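Local coordinates for PA4485 (Pseudomonas aeruginosa, PDB 4AVR), which probably acts as a lytic transglycosylase of the RlpA family, preferring naked glycan strands that lack stem peptides, at residues A[29-40]-A[53-64]. Numbering follows the deposited sequence.
Sequences MTAAHRTLPFGA and VVVRINDRGPFR
The guanidinium of Arg-60 lies flat on the ring of Phe-38, their centres 4.2 Å apart and the planes 22° from parallel. Stacked this way, it keeps its N-H groups in plane for backbone oxygens: NH1 and NH2 both grip Leu-36 O, at 2.8 and 3.0 Å, and NH1 also reaches His-33 O at 2.9 Å. A bend at chi2 (-63°) turns the long chain so that the guanidinium edge meets these carbonyls, a reach that suits arginine. His-33 shapes the loop from within, its ND1 accepting the backbone N-H groups of Thr-35 and Leu-36, while Leu-36 CD1 lies over the centre of one imidazole face. In this double-psi beta-barrel domain, strand 30-32 pairs in the parallel sense with strand 53-59, the axes strongly twisted, Arg-56 N bonding to Met-29 O and Asn-58 N to Ala-31 O. Within the type II turn from Pro-37 to Ala-40, Gly-39, whose backbone angles would jam a CB against Phe-38 O, sends its N to Ile-57 O at 2.8 Å. The branched Ile-57 spreads its CD1 to His-33 CB (3.9 Å) and its CG1 beside Leu-36 CB and Ala-40 CB. Farther out, Tyr-9 OH and Ala-19 N hydrogen-bond Asp-59, and Glu-22 salt-bridges Arg-56 and hydrogen-bonds Asn-58 ND2.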
loop_
_atom_site.group_PDB
_atom_site.type_symbol
_atom_site.label_atom_id
_atom_site.label_comp_id
_atom_site.label_asym_id
_atom_site.label_seq_id
_atom_site.Cartn_x
_atom_site.Cartn_y
_atom_site.Cartn_z
ATOM N N MET A 29 13.661 -3.855 -4.677
ATOM C CA MET A 29 13.386 -5.076 -3.908
ATOM C C MET A 29 13.755 -4.829 -2.457
ATOM O O MET A 29 14.745 -5.350 -1.944
ATOM C CB MET A 29 14.160 -6.250 -4.476
ATOM C CG MET A 29 13.634 -6.677 -5.843
ATOM S SD MET A 29 11.972 -7.387 -5.786
ATOM C CE MET A 29 12.274 -8.966 -5.022
ATOM N N THR A 30 12.947 -4.015 -1.799
ATOM C CA THR A 30 13.237 -3.523 -0.462
ATOM C C THR A 30 12.118 -3.903 0.492
ATOM O O THR A 30 11.005 -4.277 0.080
ATOM C CB THR A 30 13.456 -1.994 -0.450
ATOM O OG1 THR A 30 12.340 -1.343 -1.065
ATOM C CG2 THR A 30 14.717 -1.631 -1.216
ATOM N N ALA A 31 12.421 -3.792 1.785
ATOM C CA ALA A 31 11.471 -4.128 2.821
ATOM C C ALA A 31 11.778 -3.433 4.139
ATOM O O ALA A 31 12.891 -2.979 4.400
ATOM C CB ALA A 31 11.420 -5.641 3.031
ATOM N N ALA A 32 10.750 -3.390 4.977
ATOM C CA ALA A 32 10.812 -2.914 6.351
ATOM C C ALA A 32 10.843 -4.070 7.324
ATOM O O ALA A 32 10.088 -5.028 7.167
ATOM C CB ALA A 32 9.602 -2.050 6.665
ATOM N N HIS A 33 11.673 -3.947 8.357
ATOM C CA HIS A 33 11.761 -4.917 9.439
ATOM C C HIS A 33 12.092 -4.156 10.698
ATOM O O HIS A 33 12.746 -3.116 10.642
ATOM C CB HIS A 33 12.835 -5.950 9.113
ATOM C CG HIS A 33 12.900 -7.101 10.086
ATOM N ND1 HIS A 33 13.684 -7.084 11.196
ATOM C CD2 HIS A 33 12.239 -8.312 10.080
ATOM C CE1 HIS A 33 13.528 -8.245 11.847
ATOM N NE2 HIS A 33 12.647 -8.995 11.175
ATOM N N ARG A 34 11.660 -4.645 11.852
ATOM C CA ARG A 34 11.836 -3.865 13.087
ATOM C C ARG A 34 13.272 -3.730 13.553
ATOM O O ARG A 34 13.618 -2.737 14.184
ATOM C CB ARG A 34 11.016 -4.459 14.217
ATOM C CG ARG A 34 9.528 -4.193 14.100
ATOM C CD ARG A 34 8.804 -4.956 15.177
ATOM N NE ARG A 34 7.354 -4.864 15.056
ATOM C CZ ARG A 34 6.618 -5.582 14.216
ATOM N NH1 ARG A 34 7.211 -6.458 13.404
ATOM N NH2 ARG A 34 5.297 -5.433 14.189
ATOM N N THR A 35 14.095 -4.737 13.287
ATOM C CA THR A 35 15.423 -4.794 13.919
ATOM C C THR A 35 16.607 -5.120 13.014
ATOM O O THR A 35 17.738 -4.788 13.382
ATOM C CB THR A 35 15.440 -5.803 15.090
ATOM O OG1 THR A 35 15.110 -7.112 14.601
ATOM C CG2 THR A 35 14.475 -5.383 16.188
ATOM N N LEU A 36 16.402 -5.759 11.868
ATOM C CA LEU A 36 17.552 -6.131 11.040
ATOM C C LEU A 36 18.300 -4.880 10.574
ATOM O O LEU A 36 17.687 -3.846 10.286
ATOM C CB LEU A 36 17.119 -6.959 9.825
ATOM C CG LEU A 36 16.867 -8.424 10.131
ATOM C CD1 LEU A 36 16.061 -9.063 8.997
ATOM C CD2 LEU A 36 18.164 -9.184 10.388
ATOM N N PRO A 37 19.633 -4.950 10.503
ATOM C CA PRO A 37 20.377 -3.790 10.025
ATOM C C PRO A 37 19.993 -3.378 8.600
ATOM O O PRO A 37 19.677 -4.235 7.773
ATOM C CB PRO A 37 21.840 -4.258 10.057
ATOM C CG PRO A 37 21.849 -5.432 10.967
ATOM C CD PRO A 37 20.516 -6.085 10.825
ATOM N N PHE A 38 20.014 -2.084 8.319
ATOM C CA PHE A 38 19.772 -1.617 6.967
ATOM C C PHE A 38 20.800 -2.222 6.016
ATOM O O PHE A 38 21.997 -2.224 6.298
ATOM C CB PHE A 38 19.794 -0.089 6.894
ATOM C CG PHE A 38 18.749 0.594 7.728
ATOM C CD1 PHE A 38 17.431 0.165 7.724
ATOM C CD2 PHE A 38 19.071 1.698 8.508
ATOM C CE1 PHE A 38 16.474 0.804 8.490
ATOM C CE2 PHE A 38 18.129 2.349 9.275
ATOM C CZ PHE A 38 16.824 1.905 9.260
ATOM N N GLY A 39 20.305 -2.753 4.905
ATOM C CA GLY A 39 21.137 -3.428 3.934
ATOM C C GLY A 39 21.104 -4.940 4.053
ATOM O O GLY A 39 21.551 -5.636 3.146
ATOM N N ALA A 40 20.589 -5.459 5.164
ATOM C CA ALA A 40 20.480 -6.907 5.349
ATOM C C ALA A 40 19.627 -7.518 4.241
ATOM O O ALA A 40 18.590 -6.986 3.882
ATOM C CB ALA A 40 19.873 -7.240 6.706
ATOM N N VAL A 53 11.287 -14.576 -2.742
ATOM C CA VAL A 53 12.111 -13.476 -3.249
ATOM C C VAL A 53 13.162 -13.134 -2.208
ATOM O O VAL A 53 13.053 -13.543 -1.054
ATOM C CB VAL A 53 11.289 -12.205 -3.555
ATOM C CG1 VAL A 53 10.207 -12.483 -4.590
ATOM C CG2 VAL A 53 10.699 -11.613 -2.300
ATOM N N VAL A 54 14.170 -12.367 -2.623
ATOM C CA VAL A 54 15.145 -11.790 -1.697
ATOM C C VAL A 54 14.963 -10.277 -1.702
ATOM O O VAL A 54 14.924 -9.644 -2.767
ATOM C CB VAL A 54 16.577 -12.176 -2.080
ATOM C CG1 VAL A 54 17.574 -11.494 -1.155
ATOM C CG2 VAL A 54 16.749 -13.686 -2.009
ATOM N N VAL A 55 14.812 -9.719 -0.508
ATOM C CA VAL A 55 14.691 -8.271 -0.331
ATOM C C VAL A 55 15.822 -7.751 0.539
ATOM O O VAL A 55 16.488 -8.505 1.250
ATOM C CB VAL A 55 13.332 -7.881 0.289
ATOM C CG1 VAL A 55 12.180 -8.210 -0.659
ATOM C CG2 VAL A 55 13.145 -8.529 1.661
ATOM N N ARG A 56 16.033 -6.441 0.438
ATOM C CA ARG A 56 17.033 -5.711 1.209
ATOM C C ARG A 56 16.301 -4.796 2.189
ATOM O O ARG A 56 15.399 -4.052 1.791
ATOM C CB ARG A 56 17.847 -4.877 0.197
ATOM C CG ARG A 56 18.884 -3.934 0.743
ATOM C CD ARG A 56 19.642 -3.286 -0.411
ATOM N NE ARG A 56 18.818 -2.466 -1.322
ATOM C CZ ARG A 56 18.532 -1.184 -1.120
ATOM N NH1 ARG A 56 18.979 -0.546 -0.042
ATOM N NH2 ARG A 56 17.810 -0.520 -2.007
ATOM N N ILE A 57 16.682 -4.814 3.469
ATOM C CA ILE A 57 16.016 -4.010 4.490
ATOM C C ILE A 57 16.450 -2.541 4.368
ATOM O O ILE A 57 17.645 -2.234 4.400
ATOM C CB ILE A 57 16.308 -4.533 5.919
ATOM C CG1 ILE A 57 15.888 -6.015 6.034
ATOM C CG2 ILE A 57 15.642 -3.645 6.966
ATOM C CD1 ILE A 57 14.447 -6.310 5.631
ATOM N N ASN A 58 15.482 -1.648 4.242
ATOM C CA ASN A 58 15.776 -0.210 4.192
ATOM C C ASN A 58 14.796 0.642 4.989
ATOM O O ASN A 58 14.790 1.851 4.829
ATOM C CB ASN A 58 15.909 0.296 2.740
ATOM C CG ASN A 58 14.574 0.485 2.073
ATOM O OD1 ASN A 58 13.555 0.017 2.574
ATOM N ND2 ASN A 58 14.566 1.191 0.935
ATOM N N ASP A 59 13.987 0.037 5.856
ATOM C CA ASP A 59 12.977 0.802 6.574
ATOM C C ASP A 59 12.601 0.098 7.868
ATOM O O ASP A 59 12.914 -1.081 8.059
ATOM C CB ASP A 59 11.737 1.005 5.686
ATOM C CG ASP A 59 10.908 2.238 6.045
ATOM O OD1 ASP A 59 11.270 3.013 6.955
ATOM O OD2 ASP A 59 9.868 2.438 5.376
ATOM N N ARG A 60 11.931 0.851 8.733
ATOM C CA ARG A 60 11.368 0.364 9.973
ATOM C C ARG A 60 9.856 0.257 9.846
ATOM O O ARG A 60 9.288 0.429 8.772
ATOM C CB ARG A 60 11.824 1.260 11.145
ATOM C CG ARG A 60 13.334 1.270 11.342
ATOM C CD ARG A 60 13.853 -0.104 11.716
ATOM N NE ARG A 60 15.308 -0.138 11.791
ATOM C CZ ARG A 60 16.053 -1.187 11.429
ATOM N NH1 ARG A 60 15.485 -2.299 10.969
ATOM N NH2 ARG A 60 17.381 -1.134 11.498
ATOM N N GLY A 61 9.220 -0.073 10.962
ATOM C CA GLY A 61 7.995 -0.863 10.930
ATOM C C GLY A 61 8.372 -2.322 10.674
ATOM O O GLY A 61 9.537 -2.656 10.549
ATOM N N PRO A 62 7.376 -3.216 10.550
ATOM C CA PRO A 62 5.947 -2.949 10.570
ATOM C C PRO A 62 5.366 -2.422 11.870
ATOM O O PRO A 62 6.015 -2.433 12.929
ATOM C CB PRO A 62 5.327 -4.316 10.286
ATOM C CG PRO A 62 6.384 -5.084 9.596
ATOM C CD PRO A 62 7.674 -4.589 10.107
ATOM N N PHE A 63 4.103 -2.025 11.776
ATOM C CA PHE A 63 3.409 -1.268 12.809
ATOM C C PHE A 63 2.244 -2.010 13.494
ATOM O O PHE A 63 1.505 -1.395 14.267
ATOM C CB PHE A 63 2.889 0.049 12.206
ATOM C CG PHE A 63 3.966 0.860 11.551
ATOM C CD1 PHE A 63 5.044 1.319 12.303
ATOM C CD2 PHE A 63 3.943 1.142 10.187
ATOM C CE1 PHE A 63 6.053 2.060 11.721
ATOM C CE2 PHE A 63 4.952 1.882 9.598
ATOM C CZ PHE A 63 6.012 2.345 10.365
ATOM N N ARG A 64 2.075 -3.303 13.205
ATOM C CA ARG A 64 1.061 -4.115 13.862
ATOM C C ARG A 64 1.689 -5.405 14.404
ATOM O O ARG A 64 2.503 -6.025 13.721
ATOM C CB ARG A 64 -0.043 -4.487 12.850
ATOM C CG ARG A 64 -0.892 -3.328 12.330
ATOM C CD ARG A 64 -1.872 -2.799 13.364
ATOM N NE ARG A 64 -3.017 -3.688 13.527
ATOM C CZ ARG A 64 -3.915 -3.579 14.500
ATOM N NH1 ARG A 64 -3.798 -2.629 15.426
ATOM N NH2 ARG A 64 -4.928 -4.431 14.560
HETATM O O HOH W 1 12.659 1.500 -1.591
#